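Local coordinates for 450aa long hypothetical fmu protein (Pyrococcus horikoshii, PDB 2YXL) that probably methylates carbon 5 of cytosine in RNA, using S-adenosyl-L-methionine as methyl donor, as an archaeal relative of the bacterial Fmu/RsmB enzymes, at residues L8-G14 / L49-L53; L110-S115 / F130-D135; I168-E172 / W432-H436; S418-P422 / R435-I439. All coordinates share one frame; numbering follows the deposited sequence.

Interaction 1. Residues L8-G14 / L49-L53; sequences LSIPPKG and LNRVL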
loop_
_atom_site.group_PDB
_atom_site.type_symbol
_atom_site.label_atom_id
_atom_site.label_comp_id
_atom_site.label_asym_id
_atom_site.label_seq_id
_atom_site.Cartn_x
_atom_site.Cartn_y
_atom_site.Cartn_z
ATOM N N LEU A 8 17.628 18.467 15.362
ATOM C CA LEU A 8 17.707 17.172 14.694
ATOM C C LEU A 8 19.148 16.841 14.299
ATOM O O LEU A 8 19.719 17.480 13.411
ATOM C CB LEU A 8 16.801 17.166 13.456
ATOM C CG LEU A 8 16.707 15.910 12.584
ATOM C CD1 LEU A 8 15.748 14.902 13.189
ATOM C CD2 LEU A 8 16.262 16.276 11.180
ATOM N N SER A 9 19.724 15.842 14.967
ATOM C CA SER A 9 21.072 15.365 14.652
ATOM C C SER A 9 21.040 13.977 14.008
ATOM O O SER A 9 20.665 12.993 14.651
ATOM C CB SER A 9 21.952 15.354 15.905
ATOM O OG SER A 9 21.417 14.487 16.891
ATOM N N ILE A 10 21.429 13.910 12.735
ATOM C CA ILE A 10 21.481 12.646 12.001
ATOM C C ILE A 10 22.940 12.267 11.727
ATOM O O ILE A 10 23.682 13.056 11.138
ATOM C CB ILE A 10 20.669 12.707 10.667
ATOM C CG1 ILE A 10 19.255 13.247 10.914
ATOM C CG2 ILE A 10 20.601 11.327 10.000
ATOM C CD1 ILE A 10 18.482 13.596 9.653
ATOM N N PRO A 11 23.358 11.064 12.171
ATOM C CA PRO A 11 24.705 10.538 11.913
ATOM C C PRO A 11 24.928 10.204 10.427
ATOM O O PRO A 11 23.955 10.062 9.686
ATOM C CB PRO A 11 24.749 9.266 12.767
ATOM C CG PRO A 11 23.330 8.848 12.893
ATOM C CD PRO A 11 22.551 10.124 12.971
ATOM N N PRO A 12 26.203 10.079 9.995
ATOM C CA PRO A 12 26.532 9.818 8.585
ATOM C C PRO A 12 25.820 8.605 7.986
ATOM O O PRO A 12 25.326 8.683 6.857
ATOM C CB PRO A 12 28.047 9.584 8.615
ATOM C CG PRO A 12 28.513 10.331 9.807
ATOM C CD PRO A 12 27.421 10.185 10.822
ATOM N N LYS A 13 25.757 7.505 8.737
ATOM C CA LYS A 13 25.068 6.295 8.279
ATOM C C LYS A 13 23.565 6.527 8.120
ATOM O O LYS A 13 22.916 5.887 7.289
ATOM C CB LYS A 13 25.347 5.102 9.206
ATOM C CG LYS A 13 24.715 5.179 10.595
ATOM C CD LYS A 13 24.922 3.884 11.362
ATOM C CE LYS A 13 24.328 3.960 12.761
ATOM N NZ LYS A 13 24.767 2.821 13.620
ATOM N N GLY A 14 23.029 7.447 8.921
ATOM C CA GLY A 14 21.623 7.829 8.853
ATOM C C GLY A 14 21.313 8.632 7.605
ATOM O O GLY A 14 20.259 8.454 6.995
ATOM N N LEU A 49 16.871 6.358 16.015
ATOM C CA LEU A 49 17.241 6.710 14.649
ATOM C C LEU A 49 16.262 6.097 13.653
ATOM O O LEU A 49 15.839 6.763 12.706
ATOM C CB LEU A 49 18.678 6.270 14.336
ATOM C CG LEU A 49 19.265 6.706 12.988
ATOM C CD1 LEU A 49 19.348 8.223 12.886
ATOM C CD2 LEU A 49 20.632 6.080 12.765
ATOM N N ASN A 50 15.903 4.835 13.882
ATOM C CA ASN A 50 14.924 4.134 13.053
ATOM C C ASN A 50 13.613 4.911 12.963
ATOM O O ASN A 50 13.041 5.042 11.884
ATOM C CB ASN A 50 14.672 2.724 13.599
ATOM C CG ASN A 50 14.105 1.778 12.551
ATOM O OD1 ASN A 50 12.988 1.961 12.060
ATOM N ND2 ASN A 50 14.875 0.747 12.213
ATOM N N ARG A 51 13.164 5.434 14.104
ATOM C CA ARG A 51 11.941 6.230 14.196
ATOM C C ARG A 51 12.061 7.549 13.425
ATOM O O ARG A 51 11.219 7.852 12.575
ATOM C CB ARG A 51 11.595 6.491 15.668
ATOM C CG ARG A 51 10.247 7.152 15.900
ATOM C CD ARG A 51 9.912 7.247 17.383
ATOM N NE ARG A 51 9.658 5.940 17.989
ATOM C CZ ARG A 51 10.446 5.351 18.885
ATOM N NH1 ARG A 51 11.556 5.948 19.309
ATOM N NH2 ARG A 51 10.119 4.161 19.372
ATOM N N VAL A 52 13.110 8.314 13.722
ATOM C CA VAL A 52 13.361 9.608 13.084
ATOM C C VAL A 52 13.471 9.495 11.552
ATOM O O VAL A 52 12.849 10.268 10.820
ATOM C CB VAL A 52 14.621 10.291 13.695
ATOM C CG1 VAL A 52 15.159 11.390 12.795
ATOM C CG2 VAL A 52 14.304 10.847 15.075
ATOM N N LEU A 53 14.246 8.522 11.082
ATOM C CA LEU A 53 14.440 8.320 9.654
ATOM C C LEU A 53 13.184 7.801 8.957
ATOM O O LEU A 53 12.930 8.148 7.804
ATOM C CB LEU A 53 15.626 7.392 9.387
ATOM C CG LEU A 53 17.029 7.838 9.815
ATOM C CD1 LEU A 53 18.052 6.832 9.327
ATOM C CD2 LEU A 53 17.379 9.238 9.319
#
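Leu49 and Pro11 extend toward each other where the lead-in of helix 12-24 meets helix 47-75, with Leu49 CD1 3.7 Å from Pro11 CD. The second branch, Leu49 CD2, lies by Pro11 CG, so both branches meet the CG-CD side of the ring. Leu49 reaches this place because its CG stands anti to the backbone N (chi1 -174°), which carries the fork toward Pro11. Leu53, one turn on, meets the incoming segment at an angle: CD2 touches Ile10 CG2 at 3.9 Å, while CD1 sits against the backbone of Gly14, 3.6 Å from its O. Glycine suits that position, for a beta carbon would point at helix 47-75 and would probably crowd Ile10 CG2. Farther along, Leu8 and Val52 lie alongside, running opposite ways, Leu8 CD1 resting on Val52 CG1 at 3.6 Å. An alanine in place of Leu53 would lose both methyl branches and would probably leave a gap between Ile10 and the Gly14 backbone.

Pro11 also serves as the N-cap of helix 12-24, a place where no helical N-H is required of it. The extended lead-in is held from elsewhere: Thr106 OG1 bonds with Leu8 O and Ile10 N, and Lys13 NZ turns to Asp43 O. Because the contact itself consists of branched aliphatic groups, a proline ring and a bare glycine, it depends on shape and on the exclusion of water, while polar bonds to neighbours such as Thr106 fix the lead-in.

Interaction 2. Residues L110-S115 / F130-D135; sequences LRWKAS and FWDLLD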
loop_
_atom_site.group_PDB
_atom_site.type_symbol
_atom_site.label_atom_id
_atom_site.label_comp_id
_atom_site.label_asym_id
_atom_site.label_seq_id
_atom_site.Cartn_x
_atom_site.Cartn_y
_atom_site.Cartn_z
ATOM N N LEU A 110 25.053 16.351 5.561
ATOM C CA LEU A 110 24.432 16.523 4.248
ATOM C C LEU A 110 25.432 17.053 3.229
ATOM O O LEU A 110 25.440 16.617 2.079
ATOM C CB LEU A 110 23.235 17.471 4.325
ATOM C CG LEU A 110 21.882 16.903 4.743
ATOM C CD1 LEU A 110 20.916 18.040 5.023
ATOM C CD2 LEU A 110 21.326 15.966 3.672
ATOM N N ARG A 111 26.272 17.991 3.657
ATOM C CA ARG A 111 27.250 18.610 2.766
ATOM C C ARG A 111 28.380 17.660 2.373
ATOM O O ARG A 111 28.755 17.596 1.203
ATOM C CB ARG A 111 27.811 19.905 3.370
ATOM C CG ARG A 111 28.805 20.620 2.466
ATOM C CD ARG A 111 29.091 22.058 2.906
ATOM N NE ARG A 111 28.033 22.995 2.515
ATOM C CZ ARG A 111 27.779 23.390 1.265
ATOM N NH1 ARG A 111 28.487 22.928 0.239
ATOM N NH2 ARG A 111 26.795 24.250 1.036
ATOM N N TRP A 112 28.903 16.914 3.342
ATOM C CA TRP A 112 30.089 16.097 3.108
ATOM C C TRP A 112 29.806 14.612 2.894
ATOM O O TRP A 112 30.356 14.010 1.973
ATOM C CB TRP A 112 31.125 16.312 4.216
ATOM C CG TRP A 112 31.576 17.737 4.292
ATOM C CD1 TRP A 112 31.199 18.669 5.215
ATOM C CD2 TRP A 112 32.462 18.405 3.385
ATOM N NE1 TRP A 112 31.805 19.873 4.948
ATOM C CE2 TRP A 112 32.585 19.738 3.829
ATOM C CE3 TRP A 112 33.169 18.004 2.242
ATOM C CZ2 TRP A 112 33.387 20.677 3.172
ATOM C CZ3 TRP A 112 33.965 18.936 1.590
ATOM C CH2 TRP A 112 34.069 20.257 2.058
ATOM N N LYS A 113 28.949 14.027 3.723
ATOM C CA LYS A 113 28.718 12.580 3.664
ATOM C C LYS A 113 27.710 12.177 2.583
ATOM O O LYS A 113 27.848 11.113 1.980
ATOM C CB LYS A 113 28.309 12.017 5.035
ATOM C CG LYS A 113 29.052 12.614 6.234
ATOM C CD LYS A 113 30.573 12.436 6.166
ATOM C CE LYS A 113 31.042 11.155 6.843
ATOM N NZ LYS A 113 32.530 11.078 6.858
ATOM N N ALA A 114 26.707 13.023 2.346
ATOM C CA ALA A 114 25.711 12.780 1.296
ATOM C C ALA A 114 26.308 12.968 -0.094
ATOM O O ALA A 114 26.071 12.158 -0.993
ATOM C CB ALA A 114 24.500 13.688 1.476
ATOM N N SER A 115 27.079 14.042 -0.260
ATOM C CA SER A 115 27.784 14.318 -1.507
ATOM C C SER A 115 28.692 13.160 -1.882
ATOM O O SER A 115 28.719 12.734 -3.037
ATOM C CB SER A 115 28.613 15.594 -1.384
ATOM O OG SER A 115 27.781 16.732 -1.268
ATOM N N PHE A 130 25.558 18.353 -6.416
ATOM C CA PHE A 130 24.787 18.390 -5.176
ATOM C C PHE A 130 25.397 19.384 -4.194
ATOM O O PHE A 130 24.699 20.244 -3.654
ATOM C CB PHE A 130 24.724 17.000 -4.540
ATOM C CG PHE A 130 23.940 16.952 -3.254
ATOM C CD1 PHE A 130 22.547 16.985 -3.270
ATOM C CD2 PHE A 130 24.594 16.866 -2.028
ATOM C CE1 PHE A 130 21.820 16.940 -2.088
ATOM C CE2 PHE A 130 23.873 16.818 -0.837
ATOM C CZ PHE A 130 22.485 16.855 -0.865
ATOM N N TRP A 131 26.706 19.253 -3.986
ATOM C CA TRP A 131 27.478 20.120 -3.106
ATOM C C TRP A 131 27.279 21.594 -3.463
ATOM O O TRP A 131 27.115 22.436 -2.575
ATOM C CB TRP A 131 28.957 19.736 -3.201
ATOM C CG TRP A 131 29.821 20.264 -2.098
ATOM C CD1 TRP A 131 30.108 19.645 -0.914
ATOM C CD2 TRP A 131 30.528 21.508 -2.083
ATOM N NE1 TRP A 131 30.945 20.429 -0.159
ATOM C CE2 TRP A 131 31.220 21.579 -0.850
ATOM C CE3 TRP A 131 30.642 22.573 -2.987
ATOM C CZ2 TRP A 131 32.018 22.677 -0.497
ATOM C CZ3 TRP A 131 31.440 23.664 -2.639
ATOM C CH2 TRP A 131 32.114 23.706 -1.400
ATOM N N ASP A 132 27.275 21.888 -4.763
ATOM C CA ASP A 132 27.059 23.238 -5.286
ATOM C C ASP A 132 25.645 23.780 -5.045
ATOM O O ASP A 132 25.438 24.994 -5.063
ATOM C CB ASP A 132 27.370 23.290 -6.789
ATOM C CG ASP A 132 28.856 23.274 -7.089
ATOM O OD1 ASP A 132 29.667 23.582 -6.186
ATOM O OD2 ASP A 132 29.223 22.968 -8.244
ATOM N N LEU A 133 24.680 22.889 -4.828
ATOM C CA LEU A 133 23.285 23.297 -4.642
ATOM C C LEU A 133 22.860 23.483 -3.183
ATOM O O LEU A 133 21.857 24.152 -2.909
ATOM C CB LEU A 133 22.336 22.301 -5.311
ATOM C CG LEU A 133 22.297 22.259 -6.836
ATOM C CD1 LEU A 133 21.545 21.018 -7.268
ATOM C CD2 LEU A 133 21.673 23.523 -7.425
ATOM N N LEU A 134 23.611 22.892 -2.260
ATOM C CA LEU A 134 23.215 22.854 -0.854
ATOM C C LEU A 134 22.812 24.201 -0.239
ATOM O O LEU A 134 21.765 24.297 0.401
ATOM C CB LEU A 134 24.272 22.161 0.007
ATOM C CG LEU A 134 24.004 20.712 0.426
ATOM C CD1 LEU A 134 24.403 20.567 1.885
ATOM C CD2 LEU A 134 22.538 20.314 0.266
ATOM N N ASP A 135 23.639 25.225 -0.445
ATOM C CA ASP A 135 23.375 26.563 0.087
ATOM C C ASP A 135 22.077 27.178 -0.440
ATOM O O ASP A 135 21.327 27.790 0.324
ATOM C CB ASP A 135 24.562 27.502 -0.161
ATOM C CG ASP A 135 25.654 27.369 0.896
ATOM O OD1 ASP A 135 26.742 27.949 0.699
ATOM O OD2 ASP A 135 25.432 26.690 1.924
#
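The indole of Trp131 carries the guanidinium of Arg111 on one face: NH1 stands above the ring, 3.2 Å from Trp131 CE2, in a cation-pi contact. The two planes are nearly perpendicular, so the guanidinium stands on the indole instead of stacking flat. Ser115 OG lies at the edge of the same indole. Trp131 in turn offers its own edge to Trp112, NE1 coming over the Trp112 face 3.8 Å from CZ3, an edge-to-face pair with planes 61° apart. Phe130 is met at its rim, with Leu110 O 3.3 Å from CE2 and Ser115 OG also near the ring plane.

One face of the Arg111 guanidinium is covered by Leu134, whose CB lies 3.4 Å from NH2. At its edge, NH2 forms a salt bridge with Asp135 OD2 at 2.9 Å, though the hydrogen bond within it is weak because the N-H points poorly. NH1 also donates to Trp131 O at 3.2 Å, approaching from a direction tilted out of the carbonyl plane. A bend in the arginine chain at chi3 (-79°) swings the group back over Trp131; arginine's length and several N-H groups let it serve ring, carbonyl and carboxylate. Ser115, small and polar, returns its OG to Arg111 O at 2.8 Å, satisfying itself within its own helix.

Phe130 continues inward to Leu86 and Leu90 of helix 84-99, and Ala114 to Ile15. Helices 104-121 and 124-138, whose segments here run at 153° with axes 9.6 Å apart, form an antiparallel helical hairpin, part of the all-helical N-terminal region, probably akin to the NusB-like domain of bacterial Fmu/RsmB.

Interaction 3. Residues I168-E172 / W432-H436; sequences ILGDE and WPHRH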
loop_
_atom_site.group_PDB
_atom_site.type_symbol
_atom_site.label_atom_id
_atom_site.label_comp_id
_atom_site.label_asym_id
_atom_site.label_seq_id
_atom_site.Cartn_x
_atom_site.Cartn_y
_atom_site.Cartn_z
ATOM N N ILE A 168 -16.500 13.091 -4.590
ATOM C CA ILE A 168 -16.904 11.839 -3.952
ATOM C C ILE A 168 -17.347 12.049 -2.499
ATOM O O ILE A 168 -18.349 11.481 -2.068
ATOM C CB ILE A 168 -15.772 10.769 -4.025
ATOM C CG1 ILE A 168 -15.378 10.505 -5.484
ATOM C CG2 ILE A 168 -16.198 9.467 -3.340
ATOM C CD1 ILE A 168 -14.097 9.714 -5.660
ATOM N N LEU A 169 -16.610 12.876 -1.758
ATOM C CA LEU A 169 -16.834 13.021 -0.316
ATOM C C LEU A 169 -17.441 14.355 0.126
ATOM O O LEU A 169 -18.069 14.428 1.185
ATOM C CB LEU A 169 -15.544 12.738 0.463
ATOM C CG LEU A 169 -15.062 11.283 0.491
ATOM C CD1 LEU A 169 -13.713 11.191 1.178
ATOM C CD2 LEU A 169 -16.074 10.364 1.172
ATOM N N GLY A 170 -17.240 15.398 -0.677
ATOM C CA GLY A 170 -17.774 16.729 -0.384
ATOM C C GLY A 170 -17.244 17.325 0.908
ATOM O O GLY A 170 -16.061 17.656 1.008
ATOM N N ASP A 171 -18.128 17.444 1.898
ATOM C CA ASP A 171 -17.794 17.996 3.215
ATOM C C ASP A 171 -16.697 17.213 3.936
ATOM O O ASP A 171 -15.957 17.774 4.745
ATOM C CB ASP A 171 -19.044 18.045 4.105
ATOM C CG ASP A 171 -20.078 19.051 3.622
ATOM O OD1 ASP A 171 -21.137 19.165 4.275
ATOM O OD2 ASP A 171 -19.838 19.732 2.600
ATOM N N GLU A 172 -16.601 15.922 3.630
ATOM C CA GLU A 172 -15.660 15.023 4.302
ATOM C C GLU A 172 -14.253 15.024 3.699
ATOM O O GLU A 172 -13.364 14.333 4.200
ATOM C CB GLU A 172 -16.225 13.597 4.339
ATOM C CG GLU A 172 -17.437 13.432 5.253
ATOM C CD GLU A 172 -17.995 12.016 5.272
ATOM O OE1 GLU A 172 -17.272 11.064 4.905
ATOM O OE2 GLU A 172 -19.168 11.855 5.667
ATOM N N TRP A 432 -13.454 3.622 4.731
ATOM C CA TRP A 432 -12.797 4.916 4.594
ATOM C C TRP A 432 -11.792 5.137 5.721
ATOM O O TRP A 432 -12.080 4.811 6.877
ATOM C CB TRP A 432 -13.831 6.042 4.605
ATOM C CG TRP A 432 -14.743 6.050 3.420
ATOM C CD1 TRP A 432 -16.013 5.549 3.359
ATOM C CD2 TRP A 432 -14.465 6.595 2.123
ATOM N NE1 TRP A 432 -16.543 5.749 2.106
ATOM C CE2 TRP A 432 -15.614 6.388 1.327
ATOM C CE3 TRP A 432 -13.354 7.237 1.556
ATOM C CZ2 TRP A 432 -15.687 6.799 -0.009
ATOM C CZ3 TRP A 432 -13.427 7.650 0.229
ATOM C CH2 TRP A 432 -14.586 7.427 -0.538
ATOM N N PRO A 433 -10.611 5.697 5.392
ATOM C CA PRO A 433 -9.577 5.985 6.395
ATOM C C PRO A 433 -10.062 6.890 7.529
ATOM O O PRO A 433 -9.781 6.611 8.693
ATOM C CB PRO A 433 -8.481 6.686 5.580
ATOM C CG PRO A 433 -8.701 6.231 4.177
ATOM C CD PRO A 433 -10.178 6.082 4.034
ATOM N N HIS A 434 -10.798 7.945 7.186
ATOM C CA HIS A 434 -11.254 8.933 8.167
ATOM C C HIS A 434 -12.451 8.463 8.996
ATOM O O HIS A 434 -12.733 9.031 10.053
ATOM C CB HIS A 434 -11.551 10.278 7.487
ATOM C CG HIS A 434 -12.677 10.229 6.499
ATOM N ND1 HIS A 434 -12.614 9.498 5.331
ATOM C CD2 HIS A 434 -13.889 10.832 6.500
ATOM C CE1 HIS A 434 -13.743 9.646 4.661
ATOM N NE2 HIS A 434 -14.533 10.451 5.348
ATOM N N ARG A 435 -13.145 7.430 8.521
ATOM C CA ARG A 435 -14.268 6.849 9.265
ATOM C C ARG A 435 -13.880 5.589 10.037
ATOM O O ARG A 435 -14.412 5.339 11.115
ATOM C CB ARG A 435 -15.440 6.518 8.333
ATOM C CG ARG A 435 -16.065 7.707 7.624
ATOM C CD ARG A 435 -17.302 7.268 6.860
ATOM N NE ARG A 435 -17.608 8.146 5.731
ATOM C CZ ARG A 435 -18.504 7.874 4.781
ATOM N NH1 ARG A 435 -19.193 6.739 4.807
ATOM N NH2 ARG A 435 -18.707 8.741 3.796
ATOM N N HIS A 436 -12.958 4.800 9.488
ATOM C CA HIS A 436 -12.732 3.443 9.997
ATOM C C HIS A 436 -11.299 3.107 10.403
ATOM O O HIS A 436 -11.052 2.027 10.935
ATOM C CB HIS A 436 -13.234 2.407 8.986
ATOM C CG HIS A 436 -14.655 2.612 8.561
ATOM N ND1 HIS A 436 -15.001 2.976 7.277
ATOM C CD2 HIS A 436 -15.815 2.503 9.248
ATOM C CE1 HIS A 436 -16.316 3.078 7.191
ATOM N NE2 HIS A 436 -16.834 2.797 8.374
#
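Glu172 OE1 accepts three hydrogen bonds, one from His434 and two from Arg435. His434 NE2 donates at 2.8 Å, nearly straight at 167°, reaching the oxygen on its anti side but tilted from the carboxylate plane. Arg435 grips the same atom side-on from the syn side, through NH2 at 2.9 Å and NE at 3.1 Å, with OE1 close to the guanidinium plane; these two bonds make a salt bridge. The carboxylate is turned steeply to both donors. A glutamate fits because its extended, charged chain reaches both.

Next to this cluster Leu169 packs on the indole of Trp432, CD2 lying over the six-membered ring, 3.7 Å from its centroid, as a CH-pi contact; Ile168 CG2 touches Trp432 CH2. The indole also supports the arginine, with Trp432 CD1 over the centre of the guanidinium. His434 takes the crowded position between backbone N and carbonyl carbon (chi1 64°), which turns NE2 to the acid.

Trp432, the N-cap of helix 433-436, follows strand 429-431. The contact joins that helix, in the methyltransferase domain, to the end of helix 159-169 in the ferredoxin-like region, while helix 173-181 flanks both, Phe176 meeting Leu169 and Ser179 meeting His434.

Interaction 4. Residues S418-P422 / R435-I439; sequences SPYDP and RHSTI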
loop_
_atom_site.group_PDB
_atom_site.type_symbol
_atom_site.label_atom_id
_atom_site.label_comp_id
_atom_site.label_asym_id
_atom_site.label_seq_id
_atom_site.Cartn_x
_atom_site.Cartn_y
_atom_site.Cartn_z
ATOM N N SER A 418 -22.199 -5.161 7.330
ATOM C CA SER A 418 -21.076 -5.239 8.266
ATOM C C SER A 418 -19.721 -5.404 7.583
ATOM O O SER A 418 -19.616 -6.111 6.585
ATOM C CB SER A 418 -21.293 -6.364 9.273
ATOM O OG SER A 418 -22.226 -5.962 10.253
ATOM N N PRO A 419 -18.668 -4.774 8.142
ATOM C CA PRO A 419 -18.702 -3.886 9.300
ATOM C C PRO A 419 -18.611 -2.395 8.956
ATOM O O PRO A 419 -18.578 -1.555 9.857
ATOM C CB PRO A 419 -17.453 -4.319 10.071
ATOM C CG PRO A 419 -16.490 -4.851 8.985
ATOM C CD PRO A 419 -17.281 -4.996 7.700
ATOM N N TYR A 420 -18.575 -2.071 7.668
ATOM C CA TYR A 420 -18.337 -0.694 7.242
ATOM C C TYR A 420 -19.605 0.021 6.771
ATOM O O TYR A 420 -20.698 -0.254 7.262
ATOM C CB TYR A 420 -17.221 -0.634 6.190
ATOM C CG TYR A 420 -15.915 -1.257 6.641
ATOM C CD1 TYR A 420 -15.439 -2.429 6.047
ATOM C CD2 TYR A 420 -15.154 -0.683 7.666
ATOM C CE1 TYR A 420 -14.238 -3.010 6.455
ATOM C CE2 TYR A 420 -13.954 -1.256 8.082
ATOM C CZ TYR A 420 -13.501 -2.419 7.471
ATOM O OH TYR A 420 -12.317 -2.995 7.871
ATOM N N ASP A 421 -19.446 0.942 5.824
ATOM C CA ASP A 421 -20.530 1.824 5.402
ATOM C C ASP A 421 -21.081 1.482 4.014
ATOM O O ASP A 421 -20.447 0.738 3.266
ATOM C CB ASP A 421 -20.054 3.280 5.459
ATOM C CG ASP A 421 -19.871 3.779 6.884
ATOM O OD1 ASP A 421 -20.133 3.010 7.838
ATOM O OD2 ASP A 421 -19.465 4.945 7.049
ATOM N N PRO A 422 -22.276 2.008 3.674
ATOM C CA PRO A 422 -22.826 1.775 2.340
ATOM C C PRO A 422 -22.013 2.480 1.263
ATOM O O PRO A 422 -21.519 3.589 1.487
ATOM C CB PRO A 422 -24.227 2.397 2.417
ATOM C CG PRO A 422 -24.512 2.567 3.869
ATOM C CD PRO A 422 -23.189 2.820 4.500
ATOM N N ARG A 435 -13.145 7.430 8.521
ATOM C CA ARG A 435 -14.268 6.849 9.265
ATOM C C ARG A 435 -13.880 5.589 10.037
ATOM O O ARG A 435 -14.412 5.339 11.115
ATOM C CB ARG A 435 -15.440 6.518 8.333
ATOM C CG ARG A 435 -16.065 7.707 7.624
ATOM C CD ARG A 435 -17.302 7.268 6.860
ATOM N NE ARG A 435 -17.608 8.146 5.731
ATOM C CZ ARG A 435 -18.504 7.874 4.781
ATOM N NH1 ARG A 435 -19.193 6.739 4.807
ATOM N NH2 ARG A 435 -18.707 8.741 3.796
ATOM N N HIS A 436 -12.958 4.800 9.488
ATOM C CA HIS A 436 -12.732 3.443 9.997
ATOM C C HIS A 436 -11.299 3.107 10.403
ATOM O O HIS A 436 -11.052 2.027 10.935
ATOM C CB HIS A 436 -13.234 2.407 8.986
ATOM C CG HIS A 436 -14.655 2.612 8.561
ATOM N ND1 HIS A 436 -15.001 2.976 7.277
ATOM C CD2 HIS A 436 -15.815 2.503 9.248
ATOM C CE1 HIS A 436 -16.316 3.078 7.191
ATOM N NE2 HIS A 436 -16.834 2.797 8.374
ATOM N N SER A 437 -10.364 4.020 10.153
ATOM C CA SER A 437 -8.940 3.799 10.459
ATOM C C SER A 437 -8.359 2.551 9.781
ATOM O O SER A 437 -7.546 1.825 10.359
ATOM C CB SER A 437 -8.695 3.765 11.971
ATOM O OG SER A 437 -8.965 5.029 12.543
ATOM N N THR A 438 -8.810 2.310 8.557
ATOM C CA THR A 438 -8.220 1.308 7.676
ATOM C C THR A 438 -8.108 1.966 6.300
ATOM O O THR A 438 -8.530 3.110 6.138
ATOM C CB THR A 438 -9.055 -0.006 7.656
ATOM O OG1 THR A 438 -8.324 -1.041 6.988
ATOM C CG2 THR A 438 -10.419 0.193 6.985
ATOM N N ILE A 439 -7.526 1.271 5.327
ATOM C CA ILE A 439 -7.428 1.792 3.955
ATOM C C ILE A 439 -8.800 1.965 3.293
ATOM O O ILE A 439 -9.763 1.293 3.664
ATOM C CB ILE A 439 -6.549 0.885 3.057
ATOM C CG1 ILE A 439 -7.032 -0.575 3.120
ATOM C CG2 ILE A 439 -5.072 1.023 3.445
ATOM C CD1 ILE A 439 -6.456 -1.483 2.045
#
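Asp421 OD2 receives Arg435 NH1 in a salt bridge of 2.9 Å, with an N-H...O angle of 158°. The anti lone pair of OD2 is used, and the oxygen sits near the guanidinium plane. The other oxygen, OD1, takes a weak hydrogen bond from His436 NE2 at 3.3 Å. Aspartate suits the place: its short chain brings two oxygens to two adjacent donors. A leucine here, forked alike but bulkier and unable to accept, would probably leave Arg435 NH1 and His436 NE2 without these partners.

The imidazole is packed on both faces. Tyr420 CD2 comes over the ring centre, 3.5 Å from His436 CG, and Arg435 CB covers the opposite face. Tyrosine and imidazole planes stand at 67°, a T-shaped pair with the tyrosine edge pointing into the histidine face, and Tyr420 CB adds a CH-pi contact. With CG beside its backbone N (chi1 -56°), Tyr420 directs its ring along the histidine toward Thr438, whose CG2 lies 3.8 Å from Tyr420 OH. That hydroxyl bonds with Glu246, and Thr438 OG1 with the backbone N of Ala247, so both reach helix 246-255.

The contact ties the loop entering strand 421-422 to the end of helix 433-436 in the methyltransferase domain; the side chains of Thr438 and Cys390, the probable nucleophile, are about 9 Å apart. His436 ND1 accepts from the Trp432 backbone N while NE2 donates weakly to Asp421 OD1, a pattern consistent with a neutral imidazole. Arg435, also bound to Glu172, lies between two carboxylates that would tend to balance its charge.

In the fold
From the N terminus, interaction 1 closes the first loop, bringing the lead-in of helix 12-24 onto helix 47-75. Interaction 2 follows in series, closing the hairpin of helices 104-121 and 124-138; the two touch through Pro12 and Lys113, within the helical N-terminal region. Interaction 3 spans some 260 residues, joining the end of helix 159-169, in the ferredoxin-like region, to the late helix 433-436 of the methyltransferase domain. Interaction 4 opens within that span and ends on the same stretch, tying 418-422 to that helix and the residues after it. Interactions 3 and 4 share Arg435 and His436, with centres about 10 Å apart, whereas interactions 2 and 4 lie on opposite sides of the chain's centre.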